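Local coordinates for DUF2442 domain-containing protein (PDB 3K8R) that is of unknown function but belongs to the DUF2442 family and folds into two small antiparallel sheets with short helices, paired with a second copy in the assembly, at residues A[27-32]-A[40-45]; A[32-37]-A[62-67]; A[54-59]-A[96-101]; A[75-80]-A[89-94]. One frame throughout, in Å; residues are numbered along the deposited sequence.

In the fold
Contact 1 is a hairpin of one three-stranded antiparallel sheet, and contact 4 joins the other sheet to helix 90-94. Their centres lie about 10 Å apart, linked by a probable hydrogen bond, A27 N to G76 O (2.8 Å), and by L43 packing on L90. Contact 2 continues strand 27-33 past Y32, which it shares with contact 1, and reaches helix 64-67. The centres of contacts 2 and 3 are about 16 Å apart, yet R54 spans the two through its salt bridge to D64. Contact 4 is nested within the chain loop that contact 3 closes; F98 packs on L93, and a single 1,2-ethanediol touches both. No active site is known, and the bound diols probably come from the crystallisation liquor.

Contact 1 of 4, residues A[27-32]-A[40-45]; sequences AAKARY and IVDLEN. With EDO (1,2-ethanediol), chain C.
R31 and D42 meet through the hydroxyl of a 1,2-ethanediol, probably from the crystallisation liquor: R31 NH1 donates to its O2 at 2.8 Å, nearly straight at 162°, and O2 passes a hydrogen bond on to D42 OD1. Between the charged groups themselves the salt bridge is long, 3.9 Å from R31 NH1 to D42 OD2. I40 lies alongside the arginine and points the same way, its CD1 over one face of the guanidinium and 3.5 Å from R31 NH2. With chi1 at 72°, R31 CG sits between the backbone N and carbonyl carbon, and the extended chain from there to NE lays the guanidinium alongside I40. K29 runs obliquely across D42, with CB 3.5 Å and CD 3.9 Å from D42 OD2, before its end leads away. The side chains stand on a beta hairpin, strands 27-33 and 38-43, in which R31 with I40 and K29 with D42 are hydrogen-bonded pairs and A30 with V41 is the non-hydrogen-bonded pair between them. Near the start of strand 27-33 a classic bulge sets A28 and K29 both opposite D42, whose O accepts from A28 N at 2.8 Å and, weakly, from K29 N. Beyond the bulge, A27 CB packs against V41 CG1 at 3.7 Å, and L90 of helix 90-94 covers A27 and L43. Farther out, V41 pairs through its backbone with F49, and E44 OE1 forms a salt bridge with R26.

Contact 2 of 4, residues A[32-37]-A[62-67]; sequences YDRSSA and ASDDQL
A chi1 of -180° swings the Y32 ring out opposite its own backbone N and across to helix 64-67, where L67, its CG turned opposite the carbonyl carbon, offers CB and CD1 to one ring face. Y32 lies on strand 27-33, so the contact joins the end of that strand to the helix. The helix begins with a capping box: S63 OG accepts from Q66 N and Q66 OE1 from S63 N, and the two bonds close the helix start that carries D64 and L67. L67 CB forms a CH-pi contact 3.8 Å from the Y32 ring centroid, only 15° off the normal, and L67 CD1 lies 3.5 Å from Y32 CE1. At the far end of the ring the hydroxyl lies 3.0 Å from D64 OD1, a carboxylate whose salt bridge is to R54; R54 also donates to Y32 OH. Without the ring, as with an alanine here, the flank of L67 is likely to be left uncovered and R54 NH1 without its hydroxyl acceptor. Outside this buried pair, R34 stretches past D64, whose CB lies over one face of the guanidinium, to form a salt bridge from NH2 to D65 OD1 whose hydrogen bond is weak. The loop bearing R34 is turned by an Asx motif, with D33 OD2 receiving S36 OG on its anti lone pair at 2.7 Å and S36 N from above the carboxylate plane, 63° out of it.

Contact 3 of 4, residues A[54-59]-A[96-101]; sequences RLAQGL and GIFGTK. With EDO (1,2-ethanediol), chain D.
Q57 reaches along the 96-101 loop, meeting F98 and G99 with its root and T100 with its amide. Its CB lies 3.5 Å from F98 O, the carbonyl that also accepts from Q57 N at 3.0 Å, and 4.0 Å from G99 CA. With chi1 at -180° and an extended chain beyond, CG and CD carry the amide on to T100. There OE1 accepts from T100 N at 3.2 Å in a bond straight at hydrogen (168°), although the donor stands 38° above the carbonyl plane. OE1 and NE2 lie 3.6 and 3.7 Å from T100 OG1, whose own bond goes to W103 N. With an alanine here the amide is gone, which is likely to leave T100 N without its side-chain acceptor and the start of helix 101-105 less tied to the 54-59 loop. Beside this polar seam, L55 CB sits over the centre of the F98 ring, 4.3 Å above its plane; C47 of the second subunit packs on F98. Each loop thus meets the other at a recognised chain reversal or helix start: a type II beta turn from A56 to L59, with G58 at positive phi, and the N-cap of helix 101-105 at T100.

Contact 4 of 4, residues A[75-80]-A[89-94]; sequences QGYGLH and SLPGLM. With EDO (1,2-ethanediol), chain D.
Y77 O accepts from L90 N at 2.8 Å, nearly straight at 173°, next to the antiparallel non-hydrogen-bonded pair of G78 with S89, where strand 86-89 passes directly into helix 90-94. Two further groups gather round that carbonyl, L90 CB and P91 CD, each 3.4 Å from Y77 O. P91 CD also touches Y77 CB at 4.1 Å, so the pyrrolidine lies beside the root of the tyrosine. L90 has CG opposite its backbone N (chi1 175°), which directs CD2 to within 3.9 Å of G76 O. On strand 78-81, L79 crosses L93, and the two meet CD1 to CD1 at 4.1 Å. Both also pack on F51 of strand 48-51, while F49 of that strand covers L90, so helix 90-94 touches strands of both sheets here. S89 is the N-cap: its OG accepts from G92 N at 3.1 Å, and its own N donates to O1 of a 1,2-ethanediol, probably from the crystallisation liquor. The first turn of the helix therefore has its amides accounted for, since L90 N is taken by Y77 O, P91 has no N-H to satisfy, and G92 N is taken by S89 OG; the residue just ahead of strand 78-81 supplies an acceptor that the helix itself lacks.

Contact 1 of 4, residues A[27-32]-A[40-45]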
loop_
_atom_site.group_PDB
_atom_site.type_symbol
_atom_site.label_atom_id
_atom_site.label_comp_id
_atom_site.label_asym_id
_atom_site.label_seq_id
_atom_site.Cartn_x
_atom_site.Cartn_y
_atom_site.Cartn_z
ATOM N N ALA A 27 2.225 -1.229 -10.661
ATOM C CA ALA A 27 2.891 -2.463 -10.218
ATOM C C ALA A 27 4.064 -2.872 -11.101
ATOM O O ALA A 27 3.877 -3.128 -12.284
ATOM C CB ALA A 27 1.897 -3.605 -10.153
ATOM N N ALA A 28 5.259 -2.941 -10.515
ATOM C CA ALA A 28 6.461 -3.397 -11.218
ATOM C C ALA A 28 6.660 -4.913 -10.999
ATOM O O ALA A 28 7.069 -5.634 -11.898
ATOM C CB ALA A 28 7.669 -2.623 -10.741
ATOM N N LYS A 29 6.364 -5.388 -9.795
ATOM C CA LYS A 29 6.461 -6.799 -9.454
ATOM C C LYS A 29 5.352 -7.143 -8.481
ATOM O O LYS A 29 4.931 -6.291 -7.701
ATOM C CB LYS A 29 7.796 -7.091 -8.777
ATOM C CG LYS A 29 9.030 -6.960 -9.656
ATOM C CD LYS A 29 10.277 -7.269 -8.836
ATOM C CE LYS A 29 11.550 -7.192 -9.654
ATOM N NZ LYS A 29 12.759 -7.391 -8.803
ATOM N N ALA A 30 4.897 -8.395 -8.513
ATOM C CA ALA A 30 3.841 -8.896 -7.615
ATOM C C ALA A 30 4.085 -10.359 -7.233
ATOM O O ALA A 30 4.423 -11.177 -8.079
ATOM C CB ALA A 30 2.502 -8.768 -8.281
ATOM N N ARG A 31 3.905 -10.698 -5.962
ATOM C CA ARG A 31 4.096 -12.083 -5.528
ATOM C C ARG A 31 3.287 -12.423 -4.286
ATOM O O ARG A 31 2.915 -11.539 -3.509
ATOM C CB ARG A 31 5.573 -12.344 -5.238
ATOM C CG ARG A 31 6.105 -11.687 -3.979
ATOM C CD ARG A 31 7.597 -11.924 -3.814
ATOM N NE ARG A 31 8.099 -11.517 -2.493
ATOM C CZ ARG A 31 8.407 -10.272 -2.134
ATOM N NH1 ARG A 31 8.243 -9.256 -2.977
ATOM N NH2 ARG A 31 8.865 -10.032 -0.909
ATOM N N TYR A 32 3.006 -13.704 -4.105
ATOM C CA TYR A 32 2.324 -14.131 -2.906
ATOM C C TYR A 32 3.393 -14.589 -1.919
ATOM O O TYR A 32 4.297 -15.346 -2.266
ATOM C CB TYR A 32 1.337 -15.252 -3.188
ATOM C CG TYR A 32 0.588 -15.725 -1.954
ATOM C CD1 TYR A 32 -0.391 -14.934 -1.359
ATOM C CD2 TYR A 32 0.847 -16.967 -1.395
ATOM C CE1 TYR A 32 -1.070 -15.367 -0.236
ATOM C CE2 TYR A 32 0.167 -17.406 -0.280
ATOM C CZ TYR A 32 -0.789 -16.604 0.291
ATOM O OH TYR A 32 -1.461 -17.054 1.397
ATOM N N ILE A 40 2.561 -9.267 -2.014
ATOM C CA ILE A 40 3.436 -8.081 -1.944
ATOM C C ILE A 40 3.642 -7.487 -3.342
ATOM O O ILE A 40 4.075 -8.197 -4.268
ATOM C CB ILE A 40 4.804 -8.396 -1.309
ATOM C CG1 ILE A 40 4.611 -8.995 0.083
ATOM C CG2 ILE A 40 5.641 -7.137 -1.205
ATOM C CD1 ILE A 40 5.891 -9.375 0.758
ATOM N N VAL A 41 3.330 -6.193 -3.477
ATOM C CA VAL A 41 3.422 -5.473 -4.746
ATOM C C VAL A 41 4.469 -4.366 -4.687
ATOM O O VAL A 41 4.339 -3.416 -3.910
ATOM C CB VAL A 41 2.083 -4.810 -5.132
ATOM C CG1 VAL A 41 2.182 -4.222 -6.532
ATOM C CG2 VAL A 41 0.942 -5.809 -5.054
ATOM N N ASP A 42 5.497 -4.494 -5.521
ATOM C CA ASP A 42 6.558 -3.500 -5.604
ATOM C C ASP A 42 6.157 -2.455 -6.632
ATOM O O ASP A 42 6.141 -2.725 -7.837
ATOM C CB ASP A 42 7.872 -4.148 -6.034
ATOM C CG ASP A 42 8.349 -5.190 -5.063
ATOM O OD1 ASP A 42 8.506 -4.848 -3.873
ATOM O OD2 ASP A 42 8.583 -6.341 -5.492
ATOM N N LEU A 43 5.820 -1.265 -6.154
ATOM C CA LEU A 43 5.413 -0.187 -7.043
ATOM C C LEU A 43 6.619 0.397 -7.767
ATOM O O LEU A 43 7.722 0.493 -7.216
ATOM C CB LEU A 43 4.652 0.898 -6.279
ATOM C CG LEU A 43 3.359 0.401 -5.639
ATOM C CD1 LEU A 43 2.759 1.510 -4.840
ATOM C CD2 LEU A 43 2.373 -0.119 -6.681
ATOM N N GLU A 44 6.368 0.813 -9.003
ATOM C CA GLU A 44 7.394 1.324 -9.903
ATOM C C GLU A 44 8.011 2.628 -9.408
ATOM O O GLU A 44 9.126 2.973 -9.790
ATOM C CB GLU A 44 6.787 1.497 -11.293
ATOM C CG GLU A 44 7.722 1.103 -12.423
ATOM C CD GLU A 44 6.950 0.722 -13.684
ATOM O OE1 GLU A 44 6.065 1.514 -14.097
ATOM O OE2 GLU A 44 7.226 -0.369 -14.251
ATOM N N ASN A 45 7.285 3.340 -8.551
ATOM C CA ASN A 45 7.775 4.570 -7.945
ATOM C C ASN A 45 8.621 4.329 -6.681
ATOM O O ASN A 45 8.905 5.272 -5.944
ATOM C CB ASN A 45 6.591 5.475 -7.593
ATOM C CG ASN A 45 5.697 4.882 -6.526
ATOM O OD1 ASN A 45 6.123 4.023 -5.754
ATOM N ND2 ASN A 45 4.449 5.329 -6.478
HETATM C C1 EDO C . 9.242 -6.098 0.080
HETATM O O1 EDO C . 9.505 -6.843 1.278
HETATM C C2 EDO C . 10.199 -6.551 -1.021
HETATM O O2 EDO C . 9.454 -6.831 -2.212
#

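Contact 2 of 4, residues A[32-37]-A[62-67]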
loop_
_atom_site.group_PDB
_atom_site.type_symbol
_atom_site.label_atom_id
_atom_site.label_comp_id
_atom_site.label_asym_id
_atom_site.label_seq_id
_atom_site.Cartn_x
_atom_site.Cartn_y
_atom_site.Cartn_z
ATOM N N TYR A 32 3.006 -13.704 -4.105
ATOM C CA TYR A 32 2.324 -14.131 -2.906
ATOM C C TYR A 32 3.393 -14.589 -1.919
ATOM O O TYR A 32 4.297 -15.346 -2.266
ATOM C CB TYR A 32 1.337 -15.252 -3.188
ATOM C CG TYR A 32 0.588 -15.725 -1.954
ATOM C CD1 TYR A 32 -0.391 -14.934 -1.359
ATOM C CD2 TYR A 32 0.847 -16.967 -1.395
ATOM C CE1 TYR A 32 -1.070 -15.367 -0.236
ATOM C CE2 TYR A 32 0.167 -17.406 -0.280
ATOM C CZ TYR A 32 -0.789 -16.604 0.291
ATOM O OH TYR A 32 -1.461 -17.054 1.397
ATOM N N ASP A 33 3.307 -14.086 -0.699
ATOM C CA ASP A 33 4.222 -14.451 0.348
ATOM C C ASP A 33 3.421 -15.401 1.239
ATOM O O ASP A 33 2.445 -15.001 1.874
ATOM C CB ASP A 33 4.668 -13.192 1.092
ATOM C CG ASP A 33 5.555 -13.489 2.258
ATOM O OD1 ASP A 33 6.532 -14.239 2.104
ATOM O OD2 ASP A 33 5.283 -12.954 3.344
ATOM N N ARG A 34 3.806 -16.670 1.256
ATOM C CA ARG A 34 3.109 -17.658 2.066
ATOM C C ARG A 34 3.252 -17.362 3.545
ATOM O O ARG A 34 2.292 -17.526 4.307
ATOM C CB ARG A 34 3.651 -19.054 1.799
ATOM C CG ARG A 34 3.509 -19.462 0.380
ATOM C CD ARG A 34 3.723 -20.929 0.178
ATOM N NE ARG A 34 3.403 -21.239 -1.202
ATOM C CZ ARG A 34 3.282 -22.453 -1.709
ATOM N NH1 ARG A 34 3.470 -23.520 -0.948
ATOM N NH2 ARG A 34 2.973 -22.598 -2.990
ATOM N N SER A 35 4.448 -16.933 3.943
ATOM C CA SER A 35 4.735 -16.623 5.339
ATOM C C SER A 35 3.701 -15.675 5.945
ATOM O O SER A 35 3.103 -15.991 6.973
ATOM C CB SER A 35 6.124 -16.007 5.472
ATOM O OG SER A 35 6.414 -15.717 6.832
ATOM N N SER A 36 3.487 -14.531 5.296
ATOM C CA SER A 36 2.543 -13.529 5.788
ATOM C C SER A 36 1.159 -13.599 5.128
ATOM O O SER A 36 0.300 -12.752 5.394
ATOM C CB SER A 36 3.108 -12.141 5.550
ATOM O OG SER A 36 3.027 -11.820 4.176
ATOM N N ALA A 37 0.939 -14.597 4.276
ATOM C CA ALA A 37 -0.337 -14.758 3.587
ATOM C C ALA A 37 -0.769 -13.499 2.851
ATOM O O ALA A 37 -1.970 -13.250 2.736
ATOM C CB ALA A 37 -1.419 -15.177 4.562
ATOM N N ALA A 62 -9.156 -19.507 -2.766
ATOM C CA ALA A 62 -7.953 -19.974 -3.461
ATOM C C ALA A 62 -6.906 -20.511 -2.495
ATOM O O ALA A 62 -6.826 -20.065 -1.358
ATOM C CB ALA A 62 -7.366 -18.866 -4.279
ATOM N N SER A 63 -6.107 -21.470 -2.952
ATOM C CA SER A 63 -5.056 -22.044 -2.127
ATOM C C SER A 63 -3.779 -21.236 -2.276
ATOM O O SER A 63 -3.635 -20.470 -3.216
ATOM C CB SER A 63 -4.784 -23.479 -2.556
ATOM O OG SER A 63 -4.277 -23.520 -3.880
ATOM N N ASP A 64 -2.847 -21.411 -1.348
ATOM C CA ASP A 64 -1.553 -20.738 -1.444
ATOM C C ASP A 64 -0.997 -20.974 -2.837
ATOM O O ASP A 64 -0.694 -20.014 -3.536
ATOM C CB ASP A 64 -0.575 -21.234 -0.372
ATOM C CG ASP A 64 -0.912 -20.705 1.009
ATOM O OD1 ASP A 64 -1.942 -20.011 1.149
ATOM O OD2 ASP A 64 -0.142 -20.964 1.951
ATOM N N ASP A 65 -0.908 -22.240 -3.250
ATOM C CA ASP A 65 -0.429 -22.584 -4.592
ATOM C C ASP A 65 -1.094 -21.725 -5.660
ATOM O O ASP A 65 -0.416 -21.101 -6.472
ATOM C CB ASP A 65 -0.675 -24.060 -4.914
ATOM C CG ASP A 65 0.395 -24.983 -4.353
ATOM O OD1 ASP A 65 1.312 -24.523 -3.643
ATOM O OD2 ASP A 65 0.329 -26.194 -4.655
ATOM N N GLN A 66 -2.418 -21.676 -5.649
ATOM C CA GLN A 66 -3.138 -20.884 -6.641
ATOM C C GLN A 66 -2.847 -19.396 -6.563
ATOM O O GLN A 66 -2.848 -18.718 -7.579
ATOM C CB GLN A 66 -4.637 -21.118 -6.521
ATOM C CG GLN A 66 -5.006 -22.529 -6.885
ATOM C CD GLN A 66 -6.475 -22.788 -6.819
ATOM O OE1 GLN A 66 -7.174 -22.291 -5.936
ATOM N NE2 GLN A 66 -6.962 -23.594 -7.754
ATOM N N LEU A 67 -2.599 -18.885 -5.363
ATOM C CA LEU A 67 -2.345 -17.453 -5.186
ATOM C C LEU A 67 -1.023 -17.004 -5.807
ATOM O O LEU A 67 -0.922 -15.882 -6.290
ATOM C CB LEU A 67 -2.441 -17.064 -3.705
ATOM C CG LEU A 67 -3.876 -17.067 -3.161
ATOM C CD1 LEU A 67 -3.872 -16.954 -1.658
ATOM C CD2 LEU A 67 -4.703 -15.943 -3.785
#

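Contact 3 of 4, residues A[54-59]-A[96-101]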
loop_
_atom_site.group_PDB
_atom_site.type_symbol
_atom_site.label_atom_id
_atom_site.label_comp_id
_atom_site.label_asym_id
_atom_site.label_seq_id
_atom_site.Cartn_x
_atom_site.Cartn_y
_atom_site.Cartn_z
ATOM N N ARG A 54 -7.211 -13.026 0.137
ATOM C CA ARG A 54 -8.485 -13.712 0.437
ATOM C C ARG A 54 -9.607 -12.762 0.841
ATOM O O ARG A 54 -10.731 -13.205 1.027
ATOM C CB ARG A 54 -8.312 -14.834 1.464
ATOM C CG ARG A 54 -7.475 -15.969 0.913
ATOM C CD ARG A 54 -7.395 -17.164 1.830
ATOM N NE ARG A 54 -6.634 -18.239 1.189
ATOM C CZ ARG A 54 -5.329 -18.452 1.326
ATOM N NH1 ARG A 54 -4.593 -17.679 2.107
ATOM N NH2 ARG A 54 -4.752 -19.455 0.677
ATOM N N LEU A 55 -9.301 -11.472 0.983
ATOM C CA LEU A 55 -10.319 -10.449 1.220
ATOM C C LEU A 55 -10.848 -9.909 -0.118
ATOM O O LEU A 55 -11.821 -9.156 -0.136
ATOM C CB LEU A 55 -9.764 -9.276 2.039
ATOM C CG LEU A 55 -9.351 -9.509 3.499
ATOM C CD1 LEU A 55 -8.925 -8.182 4.128
ATOM C CD2 LEU A 55 -10.475 -10.145 4.308
ATOM N N ALA A 56 -10.204 -10.303 -1.225
ATOM C CA ALA A 56 -10.549 -9.825 -2.568
ATOM C C ALA A 56 -11.550 -10.727 -3.242
ATOM O O ALA A 56 -11.499 -11.951 -3.111
ATOM C CB ALA A 56 -9.308 -9.719 -3.440
ATOM N N GLN A 57 -12.448 -10.102 -3.998
ATOM C CA GLN A 57 -13.491 -10.819 -4.705
ATOM C C GLN A 57 -12.926 -11.732 -5.781
ATOM O O GLN A 57 -12.254 -11.285 -6.732
ATOM C CB GLN A 57 -14.471 -9.843 -5.347
ATOM C CG GLN A 57 -15.582 -10.552 -6.098
ATOM C CD GLN A 57 -16.588 -9.610 -6.670
ATOM O OE1 GLN A 57 -16.297 -8.444 -6.937
ATOM N NE2 GLN A 57 -17.790 -10.113 -6.877
ATOM N N GLY A 58 -13.234 -13.013 -5.631
ATOM C CA GLY A 58 -12.802 -14.032 -6.575
ATOM C C GLY A 58 -11.657 -14.880 -6.072
ATOM O O GLY A 58 -11.304 -15.848 -6.734
ATOM N N LEU A 59 -11.076 -14.517 -4.919
ATOM C CA LEU A 59 -9.945 -15.254 -4.335
ATOM C C LEU A 59 -10.219 -15.777 -2.906
ATOM O O LEU A 59 -9.336 -16.353 -2.272
ATOM C CB LEU A 59 -8.676 -14.379 -4.349
ATOM C CG LEU A 59 -8.119 -13.886 -5.700
ATOM C CD1 LEU A 59 -6.883 -13.017 -5.497
ATOM C CD2 LEU A 59 -7.794 -15.037 -6.659
ATOM N N GLY A 96 -8.892 0.745 -0.903
ATOM C CA GLY A 96 -9.652 -0.032 0.063
ATOM C C GLY A 96 -10.854 -0.722 -0.564
ATOM O O GLY A 96 -11.718 -1.223 0.145
ATOM N N ILE A 97 -10.910 -0.762 -1.891
ATOM C CA ILE A 97 -12.004 -1.415 -2.598
ATOM C C ILE A 97 -11.599 -2.835 -2.994
ATOM O O ILE A 97 -10.691 -3.025 -3.812
ATOM C CB ILE A 97 -12.403 -0.634 -3.862
ATOM C CG1 ILE A 97 -12.795 0.802 -3.501
ATOM C CG2 ILE A 97 -13.543 -1.350 -4.590
ATOM C CD1 ILE A 97 -13.177 1.638 -4.707
ATOM N N PHE A 98 -12.282 -3.824 -2.422
ATOM C CA PHE A 98 -11.982 -5.231 -2.691
ATOM C C PHE A 98 -12.984 -5.948 -3.603
ATOM O O PHE A 98 -12.810 -7.125 -3.918
ATOM C CB PHE A 98 -11.884 -6.009 -1.379
ATOM C CG PHE A 98 -10.694 -5.647 -0.538
ATOM C CD1 PHE A 98 -9.410 -6.036 -0.925
ATOM C CD2 PHE A 98 -10.858 -4.969 0.670
ATOM C CE1 PHE A 98 -8.314 -5.724 -0.150
ATOM C CE2 PHE A 98 -9.761 -4.655 1.466
ATOM C CZ PHE A 98 -8.488 -5.032 1.056
ATOM N N GLY A 99 -14.042 -5.271 -4.012
ATOM C CA GLY A 99 -15.007 -5.912 -4.888
ATOM C C GLY A 99 -16.187 -5.029 -5.186
ATOM O O GLY A 99 -16.221 -3.882 -4.749
ATOM N N THR A 100 -17.145 -5.578 -5.932
ATOM C CA THR A 100 -18.364 -4.872 -6.286
ATOM C C THR A 100 -19.167 -4.657 -5.014
ATOM O O THR A 100 -19.080 -5.449 -4.082
ATOM C CB THR A 100 -19.203 -5.663 -7.321
ATOM O OG1 THR A 100 -19.602 -6.925 -6.775
ATOM C CG2 THR A 100 -18.408 -5.907 -8.593
ATOM N N LYS A 101 -19.922 -3.569 -4.952
ATOM C CA LYS A 101 -20.746 -3.312 -3.785
ATOM C C LYS A 101 -21.790 -4.411 -3.630
ATOM O O LYS A 101 -22.171 -4.751 -2.512
ATOM C CB LYS A 101 -21.385 -1.932 -3.855
ATOM C CG LYS A 101 -20.364 -0.834 -3.709
ATOM C CD LYS A 101 -20.978 0.486 -3.338
ATOM C CE LYS A 101 -19.902 1.498 -2.980
ATOM N NZ LYS A 101 -20.478 2.808 -2.550
HETATM C C1 EDO D . -11.553 -4.348 -8.503
HETATM O O1 EDO D . -10.384 -5.052 -8.063
HETATM C C2 EDO D . -11.988 -3.316 -7.460
HETATM O O2 EDO D . -11.017 -3.199 -6.404
#

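Contact 4 of 4, residues A[75-80]-A[89-94]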
loop_
_atom_site.group_PDB
_atom_site.type_symbol
_atom_site.label_atom_id
_atom_site.label_comp_id
_atom_site.label_asym_id
_atom_site.label_seq_id
_atom_site.Cartn_x
_atom_site.Cartn_y
_atom_site.Cartn_z
ATOM N N GLN A 75 -0.993 -1.445 -18.316
ATOM C CA GLN A 75 0.320 -0.784 -18.307
ATOM C C GLN A 75 0.983 -1.318 -17.018
ATOM O O GLN A 75 2.160 -1.676 -17.008
ATOM C CB GLN A 75 0.203 0.749 -18.344
ATOM N N GLY A 76 0.188 -1.409 -15.952
ATOM C CA GLY A 76 0.600 -2.055 -14.704
ATOM C C GLY A 76 -0.360 -1.776 -13.560
ATOM O O GLY A 76 0.047 -1.771 -12.405
ATOM N N TYR A 77 -1.639 -1.560 -13.875
ATOM C CA TYR A 77 -2.648 -1.220 -12.870
ATOM C C TYR A 77 -3.543 -2.400 -12.486
ATOM O O TYR A 77 -4.459 -2.249 -11.670
ATOM C CB TYR A 77 -3.528 -0.078 -13.374
ATOM C CG TYR A 77 -2.757 1.133 -13.859
ATOM C CD1 TYR A 77 -2.227 2.067 -12.958
ATOM C CD2 TYR A 77 -2.566 1.358 -15.226
ATOM C CE1 TYR A 77 -1.519 3.183 -13.408
ATOM C CE2 TYR A 77 -1.861 2.470 -15.685
ATOM C CZ TYR A 77 -1.344 3.377 -14.775
ATOM O OH TYR A 77 -0.643 4.465 -15.245
ATOM N N GLY A 78 -3.277 -3.572 -13.058
ATOM C CA GLY A 78 -4.074 -4.760 -12.783
ATOM C C GLY A 78 -3.288 -6.015 -12.430
ATOM O O GLY A 78 -2.261 -6.332 -13.051
ATOM N N LEU A 79 -3.792 -6.722 -11.420
ATOM C CA LEU A 79 -3.244 -7.991 -10.985
ATOM C C LEU A 79 -4.157 -9.070 -11.570
ATOM O O LEU A 79 -5.386 -8.990 -11.444
ATOM C CB LEU A 79 -3.188 -8.053 -9.463
ATOM C CG LEU A 79 -2.292 -6.971 -8.847
ATOM C CD1 LEU A 79 -2.347 -7.006 -7.324
ATOM C CD2 LEU A 79 -0.862 -7.128 -9.367
ATOM N N HIS A 80 -3.550 -10.068 -12.211
ATOM C CA HIS A 80 -4.279 -11.102 -12.934
ATOM C C HIS A 80 -3.903 -12.507 -12.474
ATOM O O HIS A 80 -2.747 -12.777 -12.147
ATOM C CB HIS A 80 -3.975 -10.924 -14.441
ATOM C CG HIS A 80 -4.548 -11.988 -15.342
ATOM N ND1 HIS A 80 -5.873 -12.009 -15.735
ATOM C CD2 HIS A 80 -3.954 -13.029 -15.978
ATOM C CE1 HIS A 80 -6.078 -13.038 -16.539
ATOM N NE2 HIS A 80 -4.931 -13.673 -16.703
ATOM N N SER A 89 -8.050 -4.583 -9.503
ATOM C CA SER A 89 -7.500 -3.265 -9.810
ATOM C C SER A 89 -6.544 -2.874 -8.712
ATOM O O SER A 89 -6.909 -2.962 -7.556
ATOM C CB SER A 89 -8.628 -2.242 -9.863
ATOM O OG SER A 89 -8.116 -0.929 -9.859
ATOM N N LEU A 90 -5.328 -2.457 -9.048
ATOM C CA LEU A 90 -4.360 -2.028 -8.015
ATOM C C LEU A 90 -4.839 -0.736 -7.344
ATOM O O LEU A 90 -4.893 -0.654 -6.108
ATOM C CB LEU A 90 -2.951 -1.858 -8.597
ATOM C CG LEU A 90 -1.832 -1.297 -7.715
ATOM C CD1 LEU A 90 -1.612 -2.139 -6.447
ATOM C CD2 LEU A 90 -0.558 -1.212 -8.544
ATOM N N PRO A 91 -5.209 0.276 -8.153
ATOM C CA PRO A 91 -5.699 1.497 -7.518
ATOM C C PRO A 91 -6.907 1.231 -6.628
ATOM O O PRO A 91 -7.011 1.829 -5.554
ATOM C CB PRO A 91 -6.077 2.387 -8.703
ATOM C CG PRO A 91 -5.265 1.878 -9.845
ATOM C CD PRO A 91 -5.120 0.412 -9.621
ATOM N N GLY A 92 -7.798 0.344 -7.075
ATOM C CA GLY A 92 -8.982 -0.026 -6.303
ATOM C C GLY A 92 -8.574 -0.631 -4.974
ATOM O O GLY A 92 -9.052 -0.217 -3.919
ATOM N N LEU A 93 -7.662 -1.595 -5.027
ATOM C CA LEU A 93 -7.164 -2.258 -3.825
ATOM C C LEU A 93 -6.500 -1.248 -2.891
ATOM O O LEU A 93 -6.663 -1.313 -1.680
ATOM C CB LEU A 93 -6.178 -3.386 -4.181
ATOM C CG LEU A 93 -6.734 -4.654 -4.845
ATOM C CD1 LEU A 93 -5.607 -5.616 -5.185
ATOM C CD2 LEU A 93 -7.747 -5.345 -3.960
HETATM N N MSE A 94 -5.763 -0.298 -3.455
HETATM C CA MSE A 94 -5.092 0.711 -2.633
HETATM C C MSE A 94 -6.090 1.720 -2.054
HETATM O O MSE A 94 -5.815 2.350 -1.043
HETATM C CB MSE A 94 -3.959 1.381 -3.424
HETATM C CG MSE A 94 -2.889 0.358 -3.841
HETATM SE SE MSE A 94 -1.255 1.074 -4.595
HETATM C CE MSE A 94 -0.581 2.089 -3.099
HETATM C C1 EDO D . -11.553 -4.348 -8.503
HETATM O O1 EDO D . -10.384 -5.052 -8.063
HETATM C C2 EDO D . -11.988 -3.316 -7.460
HETATM O O2 EDO D . -11.017 -3.199 -6.404
#